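Long-range contacts in redox-sensing transcriptional repressor rex (PDB 3WGH), which probably represses transcription in response to the cellular NADH/NAD(+) redox state, acting as a DNA-binding homodimer that senses the dinucleotide through Rossmann domains: residues Y85-I90 and I149-I154; A173-L178 and I189-H194. All coordinates share one frame; numbering follows the deposited sequence.

Contact 1: Y85-I90 and I149-I154; sequences YNTIII and IGILCI. With NAI (1,4-dihydronicotinamide adenine dinucleotide), chain I.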
loop_
_atom_site.group_PDB
_atom_site.type_symbol
_atom_site.label_atom_id
_atom_site.label_comp_id
_atom_site.label_asym_id
_atom_site.label_seq_id
_atom_site.Cartn_x
_atom_site.Cartn_y
_atom_site.Cartn_z
ATOM N N TYR B 85 -19.478 -3.169 5.498
ATOM C CA TYR B 85 -18.912 -4.455 5.109
ATOM C C TYR B 85 -18.553 -5.162 6.393
ATOM O O TYR B 85 -17.927 -4.566 7.260
ATOM C CB TYR B 85 -17.654 -4.240 4.219
ATOM C CG TYR B 85 -18.043 -3.396 3.057
ATOM C CD1 TYR B 85 -18.625 -3.976 1.933
ATOM C CD2 TYR B 85 -18.014 -1.998 3.146
ATOM C CE1 TYR B 85 -19.084 -3.176 0.865
ATOM C CE2 TYR B 85 -18.451 -1.214 2.095
ATOM C CZ TYR B 85 -19.019 -1.814 0.976
ATOM O OH TYR B 85 -19.523 -1.024 -0.045
ATOM N N ASN B 86 -18.986 -6.392 6.547
ATOM C CA ASN B 86 -18.522 -7.201 7.660
ATOM C C ASN B 86 -17.201 -7.852 7.318
ATOM O O ASN B 86 -17.112 -8.589 6.318
ATOM C CB ASN B 86 -19.566 -8.259 8.027
ATOM C CG ASN B 86 -20.875 -7.641 8.543
ATOM O OD1 ASN B 86 -20.895 -6.553 9.152
ATOM N ND2 ASN B 86 -21.968 -8.354 8.318
ATOM N N THR B 87 -16.174 -7.522 8.102
ATOM C CA THR B 87 -14.811 -8.048 7.899
ATOM C C THR B 87 -14.313 -8.973 8.986
ATOM O O THR B 87 -14.745 -8.888 10.163
ATOM C CB THR B 87 -13.766 -6.894 7.690
ATOM O OG1 THR B 87 -13.438 -6.291 8.948
ATOM C CG2 THR B 87 -14.366 -5.807 6.818
ATOM N N ILE B 88 -13.384 -9.874 8.605
ATOM C CA ILE B 88 -12.601 -10.575 9.631
ATOM C C ILE B 88 -11.116 -10.534 9.241
ATOM O O ILE B 88 -10.793 -10.369 8.063
ATOM C CB ILE B 88 -13.018 -12.072 9.786
ATOM C CG1 ILE B 88 -12.712 -12.808 8.491
ATOM C CG2 ILE B 88 -14.466 -12.217 10.289
ATOM C CD1 ILE B 88 -13.301 -14.229 8.357
ATOM N N ILE B 89 -10.249 -10.734 10.228
ATOM C CA ILE B 89 -8.787 -10.750 10.013
ATOM C C ILE B 89 -8.351 -12.128 10.368
ATOM O O ILE B 89 -8.773 -12.667 11.421
ATOM C CB ILE B 89 -8.086 -9.702 10.891
ATOM C CG1 ILE B 89 -8.413 -8.312 10.329
ATOM C CG2 ILE B 89 -6.501 -9.888 10.926
ATOM C CD1 ILE B 89 -7.952 -7.180 11.238
ATOM N N ILE B 90 -7.615 -12.749 9.456
ATOM C CA ILE B 90 -6.969 -14.047 9.718
ATOM C C ILE B 90 -5.525 -13.767 9.958
ATOM O O ILE B 90 -4.822 -13.231 9.071
ATOM C CB ILE B 90 -7.053 -14.996 8.462
ATOM C CG1 ILE B 90 -8.462 -14.940 7.884
ATOM C CG2 ILE B 90 -6.655 -16.452 8.810
ATOM C CD1 ILE B 90 -9.454 -15.318 8.871
ATOM N N ILE B 149 -15.730 -9.619 3.802
ATOM C CA ILE B 149 -14.310 -9.525 3.491
ATOM C C ILE B 149 -13.460 -10.306 4.487
ATOM O O ILE B 149 -13.571 -10.085 5.687
ATOM C CB ILE B 149 -13.849 -8.063 3.490
ATOM C CG1 ILE B 149 -14.789 -7.238 2.595
ATOM C CG2 ILE B 149 -12.297 -7.957 3.163
ATOM C CD1 ILE B 149 -14.567 -5.746 2.608
ATOM N N GLY B 150 -12.516 -11.089 3.968
ATOM C CA GLY B 150 -11.441 -11.674 4.790
ATOM C C GLY B 150 -10.087 -10.976 4.515
ATOM O O GLY B 150 -9.663 -10.821 3.360
ATOM N N ILE B 151 -9.483 -10.458 5.578
ATOM C CA ILE B 151 -8.194 -9.824 5.511
ATOM C C ILE B 151 -7.146 -10.859 5.943
ATOM O O ILE B 151 -7.217 -11.413 7.036
ATOM C CB ILE B 151 -8.156 -8.639 6.460
ATOM C CG1 ILE B 151 -9.332 -7.697 6.058
ATOM C CG2 ILE B 151 -6.701 -8.088 6.430
ATOM C CD1 ILE B 151 -9.510 -6.381 6.909
ATOM N N LEU B 152 -6.226 -11.165 5.050
ATOM C CA LEU B 152 -5.315 -12.303 5.241
ATOM C C LEU B 152 -3.906 -11.811 5.645
ATOM O O LEU B 152 -3.205 -11.172 4.848
ATOM C CB LEU B 152 -5.251 -13.056 3.909
ATOM C CG LEU B 152 -5.614 -14.542 3.793
ATOM C CD1 LEU B 152 -4.648 -15.173 2.761
ATOM C CD2 LEU B 152 -5.518 -15.337 5.132
ATOM N N CYS B 153 -3.508 -12.072 6.882
ATOM C CA CYS B 153 -2.196 -11.563 7.398
ATOM C C CYS B 153 -1.447 -12.694 8.067
ATOM O O CYS B 153 -1.076 -12.582 9.219
ATOM C CB CYS B 153 -2.383 -10.431 8.434
ATOM S SG CYS B 153 -3.543 -9.097 7.994
ATOM N N ILE B 154 -1.377 -13.822 7.385
ATOM C CA ILE B 154 -0.708 -15.030 7.907
ATOM C C ILE B 154 0.570 -15.249 7.109
ATOM O O ILE B 154 0.727 -14.684 6.052
ATOM C CB ILE B 154 -1.624 -16.286 7.808
ATOM C CG1 ILE B 154 -2.169 -16.505 6.391
ATOM C CG2 ILE B 154 -2.812 -16.219 8.789
ATOM C CD1 ILE B 154 -2.745 -17.939 6.179
HETATM P PA NAI I . 3.506 -12.650 12.307
HETATM O O1A NAI I . 4.286 -13.923 12.412
HETATM O O2A NAI I . 3.622 -11.546 13.310
HETATM O O5B NAI I . 1.961 -13.060 12.335
HETATM C C5B NAI I . 1.421 -14.191 11.658
HETATM C C4B NAI I . 0.285 -14.722 12.535
HETATM O O4B NAI I . -0.418 -15.667 11.773
HETATM C C3B NAI I . 0.810 -15.487 13.773
HETATM O O3B NAI I . 0.013 -15.128 14.902
HETATM C C2B NAI I . 0.500 -16.944 13.465
HETATM O O2B NAI I . 0.120 -17.714 14.604
HETATM C C1B NAI I . -0.754 -16.771 12.624
HETATM N N9A NAI I . -1.042 -17.911 11.732
HETATM C C8A NAI I . -0.142 -18.759 11.177
HETATM N N7A NAI I . -0.863 -19.600 10.387
HETATM C C5A NAI I . -2.179 -19.302 10.501
HETATM C C6A NAI I . -3.361 -19.804 9.972
HETATM N N6A NAI I . -3.309 -20.852 9.120
HETATM N N1A NAI I . -4.556 -19.233 10.250
HETATM C C2A NAI I . -4.632 -18.226 11.117
HETATM N N3A NAI I . -3.509 -17.763 11.665
HETATM C C4A NAI I . -2.282 -18.249 11.353
HETATM O O3 NAI I . 3.741 -12.119 10.783
HETATM P PN NAI I . 3.423 -10.610 10.319
HETATM O O1N NAI I . 4.725 -9.902 10.437
HETATM O O2N NAI I . 2.152 -10.243 11.068
HETATM O O5D NAI I . 3.067 -10.758 8.741
HETATM C C5D NAI I . 1.853 -11.365 8.285
HETATM C C4D NAI I . 1.976 -11.495 6.773
HETATM O O4D NAI I . 2.015 -10.212 6.107
HETATM C C3D NAI I . 3.249 -12.247 6.390
HETATM O O3D NAI I . 2.869 -13.093 5.302
HETATM C C2D NAI I . 4.155 -11.157 5.860
HETATM O O2D NAI I . 5.136 -11.730 4.970
HETATM C C1D NAI I . 3.134 -10.205 5.214
HETATM N N1N NAI I . 3.593 -8.824 4.986
HETATM C C2N NAI I . 3.339 -8.260 3.765
HETATM C C3N NAI I . 3.742 -7.039 3.408
HETATM C C7N NAI I . 3.320 -6.531 2.077
HETATM O O7N NAI I . 3.851 -5.572 1.512
HETATM N N7N NAI I . 2.232 -7.116 1.558
HETATM C C4N NAI I . 4.544 -6.179 4.389
HETATM C C5N NAI I . 4.779 -6.885 5.712
HETATM C C6N NAI I . 4.297 -8.111 5.957
#
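Ile90 and Leu152 meet on one face of two parallel strands, 85-90 and 149-152, that run side by side in the middle of the Rossmann sheet. Followed outward, Ile90 has CB and CG1 sharing Leu152 CD2 and Ile151 O, while CG2 turns to the adenine of NADH. Its CB lies 3.7 Å from Leu152 CD2; CG1 is set beside the backbone N (chi1 -45°), and beyond it the chain leads out of the contact, where Ile90 packs on Val138 of helix 138-144. CG2, opposite that N, brings Ile90 CG2 to 3.5 Å from NAI C2A. Ile154 reaches the same base with its own methyl, Ile154 CG2 standing 3.3 Å from NAI C4A, and the two CG2 methyls also touch each other.

On the other face Ile89 CG1 passes across Ile151 CB at 3.9 Å, while Thr87 and Ile149 lie alongside each other. Five backbone hydrogen bonds join the strands, from Ile149 N to Asn86 O through to Cys153 N to Ile90 O, the last 2.8 Å long. Just beyond the strand end, the nicotinamide ribose hydroxyl O3D of NAI donates to Ile154 O at 2.8 Å. Helix 94-100 packs on Ile89.

Between the bonded backbones the side-chain contacts are thus mainly aliphatic, whereas the C-terminal ends offer the dinucleotide methyls for its adenine and a carbonyl for its nicotinamide ribose.

Contact 2: A173-L178 and I189-H194; sequences AIWNFL and ILENVH. With ZN (zinc ion), chain K; NAI (1,4-dihydronicotinamide adenine dinucleotide), chain I.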
loop_
_atom_site.group_PDB
_atom_site.type_symbol
_atom_site.label_atom_id
_atom_site.label_comp_id
_atom_site.label_asym_id
_atom_site.label_seq_id
_atom_site.Cartn_x
_atom_site.Cartn_y
_atom_site.Cartn_z
ATOM N N ALA B 173 -14.807 -11.446 -0.743
ATOM C CA ALA B 173 -13.577 -10.708 -1.105
ATOM C C ALA B 173 -12.462 -11.078 -0.156
ATOM O O ALA B 173 -12.721 -11.305 1.019
ATOM C CB ALA B 173 -13.848 -9.183 -1.000
ATOM N N ILE B 174 -11.227 -11.051 -0.652
ATOM C CA ILE B 174 -10.034 -11.279 0.161
ATOM C C ILE B 174 -9.106 -10.075 -0.012
ATOM O O ILE B 174 -8.701 -9.728 -1.126
ATOM C CB ILE B 174 -9.302 -12.605 -0.257
ATOM C CG1 ILE B 174 -10.220 -13.815 0.049
ATOM C CG2 ILE B 174 -8.004 -12.746 0.533
ATOM C CD1 ILE B 174 -9.567 -15.191 -0.183
ATOM N N TRP B 175 -8.774 -9.430 1.107
ATOM C CA TRP B 175 -7.721 -8.395 1.116
ATOM C C TRP B 175 -6.422 -9.067 1.537
ATOM O O TRP B 175 -6.264 -9.433 2.673
ATOM C CB TRP B 175 -8.117 -7.228 2.055
ATOM C CG TRP B 175 -7.348 -5.951 1.812
ATOM C CD1 TRP B 175 -6.742 -5.537 0.631
ATOM C CD2 TRP B 175 -7.088 -4.923 2.779
ATOM N NE1 TRP B 175 -6.190 -4.293 0.802
ATOM C CE2 TRP B 175 -6.336 -3.905 2.117
ATOM C CE3 TRP B 175 -7.444 -4.751 4.117
ATOM C CZ2 TRP B 175 -5.907 -2.757 2.756
ATOM C CZ3 TRP B 175 -6.997 -3.599 4.786
ATOM C CH2 TRP B 175 -6.251 -2.599 4.090
ATOM N N ASN B 176 -5.539 -9.331 0.578
ATOM C CA ASN B 176 -4.445 -10.259 0.795
ATOM C C ASN B 176 -3.117 -9.492 0.986
ATOM O O ASN B 176 -2.728 -8.725 0.106
ATOM C CB ASN B 176 -4.316 -11.210 -0.410
ATOM C CG ASN B 176 -3.009 -12.039 -0.326
ATOM O OD1 ASN B 176 -2.661 -12.511 0.756
ATOM N ND2 ASN B 176 -2.250 -12.094 -1.408
ATOM N N PHE B 177 -2.456 -9.655 2.135
ATOM C CA PHE B 177 -1.134 -9.097 2.344
ATOM C C PHE B 177 -0.007 -10.076 2.007
ATOM O O PHE B 177 1.167 -9.710 2.036
ATOM C CB PHE B 177 -0.980 -8.613 3.802
ATOM C CG PHE B 177 -1.745 -7.363 4.085
ATOM C CD1 PHE B 177 -1.114 -6.121 4.030
ATOM C CD2 PHE B 177 -3.139 -7.421 4.301
ATOM C CE1 PHE B 177 -1.891 -4.898 4.238
ATOM C CE2 PHE B 177 -3.886 -6.253 4.588
ATOM C CZ PHE B 177 -3.274 -5.002 4.534
ATOM N N LEU B 178 -0.314 -11.323 1.714
ATOM C CA LEU B 178 0.834 -12.239 1.527
ATOM C C LEU B 178 1.511 -12.062 0.196
ATOM O O LEU B 178 0.850 -11.901 -0.806
ATOM C CB LEU B 178 0.460 -13.698 1.702
ATOM C CG LEU B 178 -0.617 -14.170 2.660
ATOM C CD1 LEU B 178 -0.293 -15.591 3.000
ATOM C CD2 LEU B 178 -0.901 -13.305 3.903
ATOM N N ILE B 189 -13.584 -11.296 -5.145
ATOM C CA ILE B 189 -12.650 -10.184 -5.311
ATOM C C ILE B 189 -11.357 -10.451 -4.555
ATOM O O ILE B 189 -11.370 -10.763 -3.367
ATOM C CB ILE B 189 -13.298 -8.837 -4.864
ATOM C CG1 ILE B 189 -14.483 -8.517 -5.816
ATOM C CG2 ILE B 189 -12.219 -7.650 -4.876
ATOM C CD1 ILE B 189 -15.536 -7.730 -5.136
ATOM N N LEU B 190 -10.225 -10.413 -5.253
ATOM C CA LEU B 190 -8.952 -10.592 -4.567
ATOM C C LEU B 190 -8.163 -9.272 -4.735
ATOM O O LEU B 190 -7.909 -8.846 -5.881
ATOM C CB LEU B 190 -8.194 -11.718 -5.243
ATOM C CG LEU B 190 -6.754 -11.968 -4.792
ATOM C CD1 LEU B 190 -6.644 -12.286 -3.296
ATOM C CD2 LEU B 190 -6.096 -13.061 -5.656
ATOM N N GLU B 191 -7.818 -8.605 -3.643
ATOM C CA GLU B 191 -7.029 -7.384 -3.739
ATOM C C GLU B 191 -5.680 -7.658 -3.063
ATOM O O GLU B 191 -5.625 -7.965 -1.870
ATOM C CB GLU B 191 -7.757 -6.198 -3.067
ATOM C CG GLU B 191 -6.880 -4.923 -2.796
ATOM C CD GLU B 191 -6.321 -4.236 -4.085
ATOM O OE1 GLU B 191 -6.647 -4.691 -5.205
ATOM O OE2 GLU B 191 -5.575 -3.215 -3.992
ATOM N N ASN B 192 -4.590 -7.595 -3.822
ATOM C CA ASN B 192 -3.286 -7.944 -3.233
ATOM C C ASN B 192 -2.563 -6.686 -2.801
ATOM O O ASN B 192 -2.553 -5.701 -3.541
ATOM C CB ASN B 192 -2.448 -8.659 -4.245
ATOM C CG ASN B 192 -3.024 -9.997 -4.615
ATOM O OD1 ASN B 192 -3.275 -10.830 -3.738
ATOM N ND2 ASN B 192 -3.222 -10.226 -5.938
ATOM N N VAL B 193 -1.986 -6.682 -1.594
ATOM C CA VAL B 193 -1.242 -5.485 -1.145
ATOM C C VAL B 193 0.244 -5.713 -1.469
ATOM O O VAL B 193 0.783 -6.767 -1.119
ATOM C CB VAL B 193 -1.427 -5.157 0.350
ATOM C CG1 VAL B 193 -0.467 -3.956 0.759
ATOM C CG2 VAL B 193 -2.915 -4.750 0.645
ATOM N N HIS B 194 0.912 -4.728 -2.062
ATOM C CA HIS B 194 2.409 -4.753 -2.181
ATOM C C HIS B 194 2.973 -3.466 -1.658
ATOM O O HIS B 194 3.072 -2.486 -2.420
ATOM C CB HIS B 194 2.868 -4.881 -3.642
ATOM C CG HIS B 194 2.241 -6.046 -4.348
ATOM N ND1 HIS B 194 1.007 -5.963 -4.946
ATOM C CD2 HIS B 194 2.618 -7.340 -4.441
ATOM C CE1 HIS B 194 0.675 -7.140 -5.431
ATOM N NE2 HIS B 194 1.629 -7.986 -5.124
HETATM ZN ZN ZN K . 1.977 -10.012 -5.866
HETATM P PA NAI I . 3.506 -12.650 12.307
HETATM O O1A NAI I . 4.286 -13.923 12.412
HETATM O O2A NAI I . 3.622 -11.546 13.310
HETATM O O5B NAI I . 1.961 -13.060 12.335
HETATM C C5B NAI I . 1.421 -14.191 11.658
HETATM C C4B NAI I . 0.285 -14.722 12.535
HETATM O O4B NAI I . -0.418 -15.667 11.773
HETATM C C3B NAI I . 0.810 -15.487 13.773
HETATM O O3B NAI I . 0.013 -15.128 14.902
HETATM C C2B NAI I . 0.500 -16.944 13.465
HETATM O O2B NAI I . 0.120 -17.714 14.604
HETATM C C1B NAI I . -0.754 -16.771 12.624
HETATM N N9A NAI I . -1.042 -17.911 11.732
HETATM C C8A NAI I . -0.142 -18.759 11.177
HETATM N N7A NAI I . -0.863 -19.600 10.387
HETATM C C5A NAI I . -2.179 -19.302 10.501
HETATM C C6A NAI I . -3.361 -19.804 9.972
HETATM N N6A NAI I . -3.309 -20.852 9.120
HETATM N N1A NAI I . -4.556 -19.233 10.250
HETATM C C2A NAI I . -4.632 -18.226 11.117
HETATM N N3A NAI I . -3.509 -17.763 11.665
HETATM C C4A NAI I . -2.282 -18.249 11.353
HETATM O O3 NAI I . 3.741 -12.119 10.783
HETATM P PN NAI I . 3.423 -10.610 10.319
HETATM O O1N NAI I . 4.725 -9.902 10.437
HETATM O O2N NAI I . 2.152 -10.243 11.068
HETATM O O5D NAI I . 3.067 -10.758 8.741
HETATM C C5D NAI I . 1.853 -11.365 8.285
HETATM C C4D NAI I . 1.976 -11.495 6.773
HETATM O O4D NAI I . 2.015 -10.212 6.107
HETATM C C3D NAI I . 3.249 -12.247 6.390
HETATM O O3D NAI I . 2.869 -13.093 5.302
HETATM C C2D NAI I . 4.155 -11.157 5.860
HETATM O O2D NAI I . 5.136 -11.730 4.970
HETATM C C1D NAI I . 3.134 -10.205 5.214
HETATM N N1N NAI I . 3.593 -8.824 4.986
HETATM C C2N NAI I . 3.339 -8.260 3.765
HETATM C C3N NAI I . 3.742 -7.039 3.408
HETATM C C7N NAI I . 3.320 -6.531 2.077
HETATM O O7N NAI I . 3.851 -5.572 1.512
HETATM N N7N NAI I . 2.232 -7.116 1.558
HETATM C C4N NAI I . 4.544 -6.179 4.389
HETATM C C5N NAI I . 4.779 -6.885 5.712
HETATM C C6N NAI I . 4.297 -8.111 5.957
HETATM O O HOH W 1 0.170 -9.311 -1.961
HETATM O O HOH W 2 3.813 -10.928 -5.312
HETATM O O HOH W 3 0.684 -11.007 -4.192
#
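With CG turned opposite the backbone N (chi1 170°), Asn176 brings its amide to Asn192, whose CG instead lies beside its own N (chi1 -66°). The two amides stand nearly perpendicular, and Asn176 ND2 donates to Asn192 OD1 at 2.8 Å, with the acceptor in the donor's amide plane. Asn176 also folds back on its own chain: its OD1 accepts from Leu178 N at 2.8 Å, approached from above the carbonyl plane, forming an Asx turn, and ND2 gives a longer bond to Leu178 O. Exchanging Asn176 for an alanine would probably leave Asn192 OD1 and Leu178 N without these mates and free the turn after the strand to shift.

On the face of Trp175 and Glu191, Glu191 CG lies at the indole edge, 3.5 Å from Trp175 CD1. The Glu191 carboxylate forms salt bridges with Arg13 and with Arg205 of the second subunit, and shares Ser198 OG of that subunit with Trp175 NE1 through hydrogen bonds. Just past the strands, Val193 CG2 sits over the Phe177 ring, 3.9 Å from its centroid. There the carboxamide N7N of NAI donates to Phe177 O at 2.8 Å and to Val193 O, and His194 NE2 binds zinc at 2.2 Å.

Phe177 packs against Leu95 and Ile99 of helix 94-100; strand 189-192 forms the sheet's outer edge within the chain, parallel to 173-176, which in turn neighbours 149-152.

How the contacts relate
After the N-terminal region, predicted to bind DNA through a helix-turn-helix, the chain runs into strand 85-90 of the Rossmann sheet. Contact 1 closes a loop of 58 residues holding helix 94-100, strand 110-117 and helix 138-144; contact 2 closes a short one of ten residues without helix or strand. The loops follow in series and neither nests nor crosses, helix 159-168 lying between them. Strands 149-152 and 173-176 are neighbours, joined by probable hydrogen bonds between Gly150 O and Trp175 N and between Leu152 N and Trp175 O, so both contacts share one sheet. Together they span one NADH, contact 1 at adenine and nicotinamide ribose, contact 2 at the nicotinamide, and both touch the second subunit.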